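Local coordinates for protein intracellular exo-alpha-(1->5)-L-arabinofuranosidase (Bifidobacterium longum, PDB 2Y2W) that hydrolyses terminal non-reducing alpha-L-arabinofuranosyl units, cleaving alpha-(1->5) bonds in arabinans and acting on wheat arabinoxylan during breakdown of plant cell walls, at residues Asp179-Val184 against Leu243-Leu248; Ala240-Leu243 against Glu249-Ala252; Leu165-Gly170 against Lys175-Glu180. All blocks are in the same frame, centred on the assembly; numbering follows the deposited sequence.

Contact 1 of 3, residues Asp179-Val184 against Leu243-Leu248; sequences DELEYV and LAESGL
Leu-181, on helix 174-185, faces the end of helix 227-244 at Ala-244, where the backbones come nearest, with the CA atoms of Leu-181 and Ala-244 8.5 Å apart. Both helices belong to the outer layer of the (beta/alpha)8 barrel of this family 51 glycoside hydrolase. Helical geometry stops at Glu-245, and a type I beta turn from Glu-245 to Leu-248 leads the chain back toward strand 249-252, so the second segment offers both a helix end and a turn to one side chain.

That side chain is Leu-181. With CG anti to the backbone N (chi1 172°), its forked end is directed at the second segment, and each methyl finds a different partner. CD2 rests on CB of Ala-244 at 3.8 Å; an alanine suits the place because its small methyl gives the leucine an apolar surface to rest on without crowding it. The extended side chain of Glu-245 passes aslant the leucine, its OE2 4.2 Å from CD1 of Leu-181, a looser apolar-to-polar contact. Around them, Trp-210 of strand 209-212 touches both Leu-181 and Leu-248, closing the barrel side of the cluster, while Arg-135 of the second subunit packs on Ala-244 and His-366 of that subunit on Glu-245. Leu-248, the last residue of the turn, reaches out to Leu-181 tip to tip, the CD1 methyls of Leu-181 and Leu-248 meeting at 3.9 Å.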
loop_
_atom_site.group_PDB
_atom_site.type_symbol
_atom_site.label_atom_id
_atom_site.label_comp_id
_atom_site.label_asym_id
_atom_site.label_seq_id
_atom_site.Cartn_x
_atom_site.Cartn_y
_atom_site.Cartn_z
ATOM N N ASP D 179 15.030 5.448 -2.859
ATOM C CA ASP D 179 15.908 6.116 -1.896
ATOM C C ASP D 179 17.264 5.406 -1.787
ATOM O O ASP D 179 18.310 6.057 -1.841
ATOM C CB ASP D 179 15.236 6.231 -0.518
ATOM C CG ASP D 179 14.089 7.247 -0.490
ATOM O OD1 ASP D 179 13.903 8.007 -1.468
ATOM O OD2 ASP D 179 13.361 7.279 0.528
ATOM N N GLU D 180 17.240 4.077 -1.656
ATOM C CA GLU D 180 18.471 3.282 -1.566
ATOM C C GLU D 180 19.276 3.323 -2.862
ATOM O O GLU D 180 20.505 3.338 -2.830
ATOM C CB GLU D 180 18.176 1.830 -1.166
ATOM C CG GLU D 180 19.435 0.966 -1.037
ATOM C CD GLU D 180 19.230 -0.302 -0.229
ATOM O OE1 GLU D 180 18.194 -0.985 -0.411
ATOM O OE2 GLU D 180 20.127 -0.624 0.582
ATOM N N LEU D 181 18.575 3.338 -3.993
ATOM C CA LEU D 181 19.206 3.439 -5.306
ATOM C C LEU D 181 20.003 4.740 -5.431
ATOM O O LEU D 181 21.154 4.736 -5.865
ATOM C CB LEU D 181 18.141 3.338 -6.405
ATOM C CG LEU D 181 18.519 3.593 -7.868
ATOM C CD1 LEU D 181 19.559 2.596 -8.367
ATOM C CD2 LEU D 181 17.274 3.545 -8.726
ATOM N N GLU D 182 19.375 5.844 -5.040
ATOM C CA GLU D 182 20.005 7.159 -5.039
ATOM C C GLU D 182 21.183 7.214 -4.063
ATOM O O GLU D 182 22.230 7.767 -4.387
ATOM C CB GLU D 182 18.964 8.220 -4.686
ATOM C CG GLU D 182 19.431 9.662 -4.783
ATOM C CD GLU D 182 18.312 10.657 -4.482
ATOM O OE1 GLU D 182 17.124 10.257 -4.488
ATOM O OE2 GLU D 182 18.614 11.846 -4.252
ATOM N N TYR D 183 21.006 6.636 -2.874
ATOM C CA TYR D 183 22.052 6.632 -1.849
ATOM C C TYR D 183 23.271 5.845 -2.305
ATOM O O TYR D 183 24.412 6.267 -2.097
ATOM C CB TYR D 183 21.529 6.047 -0.533
ATOM C CG TYR D 183 22.602 5.852 0.518
ATOM C CD1 TYR D 183 22.913 6.866 1.419
ATOM C CD2 TYR D 183 23.313 4.652 0.605
ATOM C CE1 TYR D 183 23.899 6.696 2.376
ATOM C CE2 TYR D 183 24.304 4.473 1.558
ATOM C CZ TYR D 183 24.590 5.498 2.441
ATOM O OH TYR D 183 25.567 5.325 3.388
ATOM N N VAL D 184 23.016 4.704 -2.932
ATOM C CA VAL D 184 24.068 3.772 -3.293
ATOM C C VAL D 184 24.799 4.139 -4.601
ATOM O O VAL D 184 26.003 3.898 -4.726
ATOM C CB VAL D 184 23.507 2.325 -3.325
ATOM C CG1 VAL D 184 22.918 1.984 -4.683
ATOM C CG2 VAL D 184 24.571 1.334 -2.951
ATOM N N LEU D 243 14.096 3.865 -14.943
ATOM C CA LEU D 243 13.937 5.264 -15.330
ATOM C C LEU D 243 15.039 6.132 -14.720
ATOM O O LEU D 243 15.480 7.103 -15.332
ATOM C CB LEU D 243 12.551 5.784 -14.933
ATOM C CG LEU D 243 12.136 7.211 -15.316
ATOM C CD1 LEU D 243 12.353 7.519 -16.801
ATOM C CD2 LEU D 243 10.688 7.448 -14.929
ATOM N N ALA D 244 15.474 5.775 -13.514
ATOM C CA ALA D 244 16.581 6.463 -12.854
ATOM C C ALA D 244 17.910 6.011 -13.440
ATOM O O ALA D 244 18.818 6.819 -13.606
ATOM C CB ALA D 244 16.553 6.221 -11.353
ATOM N N GLU D 245 18.018 4.721 -13.747
ATOM C CA GLU D 245 19.225 4.159 -14.349
ATOM C C GLU D 245 18.901 3.099 -15.395
ATOM O O GLU D 245 18.415 2.015 -15.064
ATOM C CB GLU D 245 20.146 3.563 -13.282
ATOM C CG GLU D 245 21.125 4.542 -12.669
ATOM C CD GLU D 245 22.188 3.857 -11.824
ATOM O OE1 GLU D 245 22.701 2.792 -12.236
ATOM O OE2 GLU D 245 22.518 4.390 -10.746
ATOM N N SER D 246 19.185 3.422 -16.655
ATOM C CA SER D 246 18.995 2.497 -17.773
ATOM C C SER D 246 19.822 1.225 -17.605
ATOM O O SER D 246 19.342 0.128 -17.880
ATOM C CB SER D 246 19.364 3.170 -19.099
ATOM O OG SER D 246 18.560 4.310 -19.338
ATOM N N GLY D 247 21.060 1.389 -17.137
ATOM C CA GLY D 247 22.023 0.294 -17.042
ATOM C C GLY D 247 21.748 -0.764 -15.987
ATOM O O GLY D 247 22.515 -1.723 -15.861
ATOM N N LEU D 248 20.662 -0.600 -15.232
ATOM C CA LEU D 248 20.301 -1.554 -14.189
ATOM C C LEU D 248 19.810 -2.871 -14.771
ATOM O O LEU D 248 19.218 -2.902 -15.850
ATOM C CB LEU D 248 19.231 -0.980 -13.259
ATOM C CG LEU D 248 19.575 0.146 -12.279
ATOM C CD1 LEU D 248 18.385 0.390 -11.365
ATOM C CD2 LEU D 248 20.837 -0.136 -11.459
#

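Contact 2 of 3, residues Ala240-Leu243 against Glu249-Ala252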
loop_
_atom_site.group_PDB
_atom_site.type_symbol
_atom_site.label_atom_id
_atom_site.label_comp_id
_atom_site.label_asym_id
_atom_site.label_seq_id
_atom_site.Cartn_x
_atom_site.Cartn_y
_atom_site.Cartn_z
ATOM N N ALA D 240 10.402 2.430 -12.458
ATOM C CA ALA D 240 10.950 3.607 -11.792
ATOM C C ALA D 240 12.462 3.521 -11.617
ATOM O O ALA D 240 13.169 4.507 -11.819
ATOM C CB ALA D 240 10.267 3.826 -10.451
ATOM N N MET D 241 12.959 2.344 -11.251
ATOM C CA MET D 241 14.395 2.153 -11.102
ATOM C C MET D 241 15.136 2.269 -12.435
ATOM O O MET D 241 16.143 2.977 -12.514
ATOM C CB MET D 241 14.713 0.844 -10.384
ATOM C CG MET D 241 14.505 0.932 -8.881
ATOM S SD MET D 241 14.757 -0.626 -8.027
ATOM C CE MET D 241 16.530 -0.829 -8.191
ATOM N N LYS D 242 14.631 1.600 -13.475
ATOM C CA LYS D 242 15.225 1.713 -14.816
ATOM C C LYS D 242 15.092 3.115 -15.408
ATOM O O LYS D 242 15.882 3.504 -16.267
ATOM C CB LYS D 242 14.679 0.660 -15.788
ATOM C CG LYS D 242 15.546 -0.594 -15.881
ATOM C CD LYS D 242 15.127 -1.521 -17.019
ATOM C CE LYS D 242 15.680 -1.061 -18.371
ATOM N NZ LYS D 242 15.114 -1.855 -19.505
ATOM N N LEU D 243 14.096 3.865 -14.943
ATOM C CA LEU D 243 13.937 5.264 -15.330
ATOM C C LEU D 243 15.039 6.132 -14.720
ATOM O O LEU D 243 15.480 7.103 -15.332
ATOM C CB LEU D 243 12.551 5.784 -14.933
ATOM C CG LEU D 243 12.136 7.211 -15.316
ATOM C CD1 LEU D 243 12.353 7.519 -16.801
ATOM C CD2 LEU D 243 10.688 7.448 -14.929
ATOM N N GLU D 249 20.063 -3.953 -14.041
ATOM C CA GLU D 249 19.578 -5.277 -14.406
ATOM C C GLU D 249 18.724 -5.814 -13.259
ATOM O O GLU D 249 19.234 -6.113 -12.180
ATOM C CB GLU D 249 20.750 -6.208 -14.732
ATOM C CG GLU D 249 21.662 -5.668 -15.836
ATOM C CD GLU D 249 22.863 -6.554 -16.126
ATOM O OE1 GLU D 249 23.428 -7.140 -15.175
ATOM O OE2 GLU D 249 23.250 -6.650 -17.314
ATOM N N LEU D 250 17.420 -5.924 -13.503
ATOM C CA LEU D 250 16.443 -6.129 -12.430
ATOM C C LEU D 250 15.832 -7.527 -12.390
ATOM O O LEU D 250 15.428 -8.074 -13.419
ATOM C CB LEU D 250 15.346 -5.065 -12.514
ATOM C CG LEU D 250 15.843 -3.616 -12.510
ATOM C CD1 LEU D 250 14.726 -2.657 -12.881
ATOM C CD2 LEU D 250 16.463 -3.236 -11.169
ATOM N N VAL D 251 15.762 -8.080 -11.181
ATOM C CA VAL D 251 15.287 -9.447 -10.955
ATOM C C VAL D 251 13.918 -9.453 -10.277
ATOM O O VAL D 251 13.744 -8.862 -9.208
ATOM C CB VAL D 251 16.278 -10.267 -10.081
ATOM C CG1 VAL D 251 15.896 -11.742 -10.066
ATOM C CG2 VAL D 251 17.712 -10.091 -10.563
ATOM N N ALA D 252 12.957 -10.123 -10.909
ATOM C CA ALA D 252 11.639 -10.344 -10.320
ATOM C C ALA D 252 11.610 -11.680 -9.597
ATOM O O ALA D 252 12.255 -12.637 -10.030
ATOM C CB ALA D 252 10.566 -10.308 -11.386
#
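Leu-250 points from strand 249-252 toward helix 227-244 and divides its two methyls between neighbouring helix residues, Met-241 and Lys-242. Its CG lies anti to the carbonyl carbon (chi1 -55°), and the fork opens toward the helix. CD2 meets CE of Met-241 at 3.8 Å. The methionine chain runs obliquely to the leucine and bends at its last torsion (chi3 70°), which brings the terminal methyl round to the strand; an unbranched, flexible side chain can bend to follow the leucine's surface. On the other branch, CD1 of Leu-250 touches CG of Lys-242 at 3.7 Å, again with the two chains crossing at a slant. Here it is the aliphatic base of the lysine that packs.

The pair is the closing half of a beta-alpha-beta unit, strand 209-212, helix 227-244, strand 249-252, the repeating element of the barrel. Trp-210 and Ile-212 of the adjacent strand also touch Leu-250, and Leu-178 and Leu-181 of helix 174-185 touch Met-241.

All the touching atoms are carbons, so helix and strand are held here by apolar packing and shape, without a directional bond, while the lysine can keep its charged end away from the buried leucine.

Contact 3 of 3, residues Leu165-Gly170 against Lys175-Glu180; sequences LAVNMG and KAALDE
Val-167 and Ala-177 make the apolar part of this contact, between strand 162-167 of the (beta/alpha)8 barrel and helix 174-185, which follows it after a short loop; the axes of strand 165-167 and helix 175-180 run nearly antiparallel, at 150°. The backbones come close, CA of Val-167 lying 6.1 Å from CA of Ala-177, and a small residue on the helix fits such an approach: CG2 of Val-167 faces CB of Ala-177 at 4.2 Å.

Mixed contacts of methyl and carboxylate come next. Glu-180, its CG anti to the backbone N (chi1 -179°), extends toward the strand, and each oxygen of its buried carboxylate meets a different aliphatic side chain. CD2 of Leu-165 approaches OE2 of Glu-180 at 3.9 Å from the opposing direction, while Val-167 slides past the glutamate, CG1 of Val-167 standing 3.4 Å from OE1 of Glu-180. Trp-121 and Ile-149 also touch Glu-180.

The polar links are of two kinds. On the helix surface, Lys-175 and Asp-179 form a weak salt bridge one turn apart. A water bridges strand and helix, donating both its hydrogens: one bond runs to the backbone O of Ala-166 (2.8 Å), the other to OE1 of Glu-180 (2.7 Å).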
loop_
_atom_site.group_PDB
_atom_site.type_symbol
_atom_site.label_atom_id
_atom_site.label_comp_id
_atom_site.label_asym_id
_atom_site.label_seq_id
_atom_site.Cartn_x
_atom_site.Cartn_y
_atom_site.Cartn_z
ATOM N N LEU D 165 21.990 -6.570 -4.984
ATOM C CA LEU D 165 21.266 -5.954 -3.876
ATOM C C LEU D 165 19.767 -6.202 -3.933
ATOM O O LEU D 165 19.110 -5.870 -4.917
ATOM C CB LEU D 165 21.563 -4.452 -3.797
ATOM C CG LEU D 165 21.208 -3.698 -2.511
ATOM C CD1 LEU D 165 21.681 -4.430 -1.260
ATOM C CD2 LEU D 165 21.797 -2.297 -2.555
ATOM N N ALA D 166 19.241 -6.793 -2.866
ATOM C CA ALA D 166 17.814 -7.041 -2.734
ATOM C C ALA D 166 17.173 -5.946 -1.890
ATOM O O ALA D 166 17.727 -5.538 -0.865
ATOM C CB ALA D 166 17.572 -8.398 -2.114
ATOM N N VAL D 167 16.010 -5.469 -2.329
ATOM C CA VAL D 167 15.272 -4.441 -1.588
ATOM C C VAL D 167 14.003 -5.004 -0.957
ATOM O O VAL D 167 13.417 -5.962 -1.469
ATOM C CB VAL D 167 14.930 -3.197 -2.462
ATOM C CG1 VAL D 167 16.185 -2.371 -2.749
ATOM C CG2 VAL D 167 14.226 -3.600 -3.759
ATOM N N ASN D 168 13.597 -4.401 0.159
ATOM C CA ASN D 168 12.371 -4.762 0.866
ATOM C C ASN D 168 11.139 -4.527 -0.007
ATOM O O ASN D 168 10.930 -3.425 -0.515
ATOM C CB ASN D 168 12.267 -3.949 2.167
ATOM C CG ASN D 168 11.130 -4.412 3.080
ATOM O OD1 ASN D 168 10.106 -4.919 2.627
ATOM N ND2 ASN D 168 11.307 -4.213 4.380
ATOM N N MET D 169 10.342 -5.575 -0.189
ATOM C CA MET D 169 9.029 -5.448 -0.819
ATOM C C MET D 169 7.938 -6.000 0.099
ATOM O O MET D 169 6.772 -6.093 -0.288
ATOM C CB MET D 169 8.996 -6.132 -2.188
ATOM C CG MET D 169 9.834 -5.439 -3.264
ATOM S SD MET D 169 9.214 -3.835 -3.820
ATOM C CE MET D 169 7.671 -4.331 -4.589
ATOM N N GLY D 170 8.330 -6.349 1.323
ATOM C CA GLY D 170 7.412 -6.841 2.341
ATOM C C GLY D 170 6.767 -5.729 3.148
ATOM O O GLY D 170 5.596 -5.408 2.936
ATOM N N LYS D 175 9.131 3.651 -2.706
ATOM C CA LYS D 175 9.816 4.868 -2.275
ATOM C C LYS D 175 11.181 4.560 -1.653
ATOM O O LYS D 175 12.166 5.234 -1.959
ATOM C CB LYS D 175 8.943 5.682 -1.319
ATOM C CG LYS D 175 9.467 7.088 -1.057
ATOM C CD LYS D 175 8.792 7.708 0.154
ATOM C CE LYS D 175 9.373 9.074 0.475
ATOM N NZ LYS D 175 10.683 8.979 1.166
ATOM N N ALA D 176 11.236 3.534 -0.804
ATOM C CA ALA D 176 12.492 3.124 -0.164
ATOM C C ALA D 176 13.482 2.547 -1.176
ATOM O O ALA D 176 14.689 2.757 -1.056
ATOM C CB ALA D 176 12.232 2.135 0.955
ATOM N N ALA D 177 12.961 1.826 -2.170
ATOM C CA ALA D 177 13.784 1.264 -3.236
ATOM C C ALA D 177 14.512 2.361 -4.011
ATOM O O ALA D 177 15.703 2.241 -4.284
ATOM C CB ALA D 177 12.940 0.411 -4.173
ATOM N N LEU D 178 13.794 3.430 -4.346
ATOM C CA LEU D 178 14.380 4.581 -5.044
ATOM C C LEU D 178 15.323 5.399 -4.158
ATOM O O LEU D 178 16.296 5.979 -4.651
ATOM C CB LEU D 178 13.288 5.479 -5.633
ATOM C CG LEU D 178 12.404 4.867 -6.730
ATOM C CD1 LEU D 178 11.247 5.795 -7.079
ATOM C CD2 LEU D 178 13.210 4.519 -7.982
ATOM N N ASP D 179 15.030 5.448 -2.859
ATOM C CA ASP D 179 15.908 6.116 -1.896
ATOM C C ASP D 179 17.264 5.406 -1.787
ATOM O O ASP D 179 18.310 6.057 -1.841
ATOM C CB ASP D 179 15.236 6.231 -0.518
ATOM C CG ASP D 179 14.089 7.247 -0.490
ATOM O OD1 ASP D 179 13.903 8.007 -1.468
ATOM O OD2 ASP D 179 13.361 7.279 0.528
ATOM N N GLU D 180 17.240 4.077 -1.656
ATOM C CA GLU D 180 18.471 3.282 -1.566
ATOM C C GLU D 180 19.276 3.323 -2.862
ATOM O O GLU D 180 20.505 3.338 -2.830
ATOM C CB GLU D 180 18.176 1.830 -1.166
ATOM C CG GLU D 180 19.435 0.966 -1.037
ATOM C CD GLU D 180 19.230 -0.302 -0.229
ATOM O OE1 GLU D 180 18.194 -0.985 -0.411
ATOM O OE2 GLU D 180 20.127 -0.624 0.582
HETATM O O HOH W 1 18.375 -3.371 0.847
#

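The three contacts lie on the same side of the chain's centre, their own centres 8 to 11 Å apart. Helix 174-185 serves contacts 1 and 3, which share Asp-179 and Glu-180, and helix 227-244 serves contacts 1 and 2, which share Leu-243. Contact 1 joins the two helices, whereas contacts 2 and 3 each set a helix against the barrel. Direct packing ties them together: CD2 of Leu-181 lies 3.8 Å from CG of Met-241, and CD2 of Leu-178 3.9 Å from that same CG. Contact 3 comes nearest the sugar site, the side chain of Val-167 being about 9 Å from that of Asn-214, which probably binds arabinofuranose; contacts 1 and 2 lie away from it. All three touch the second subunit.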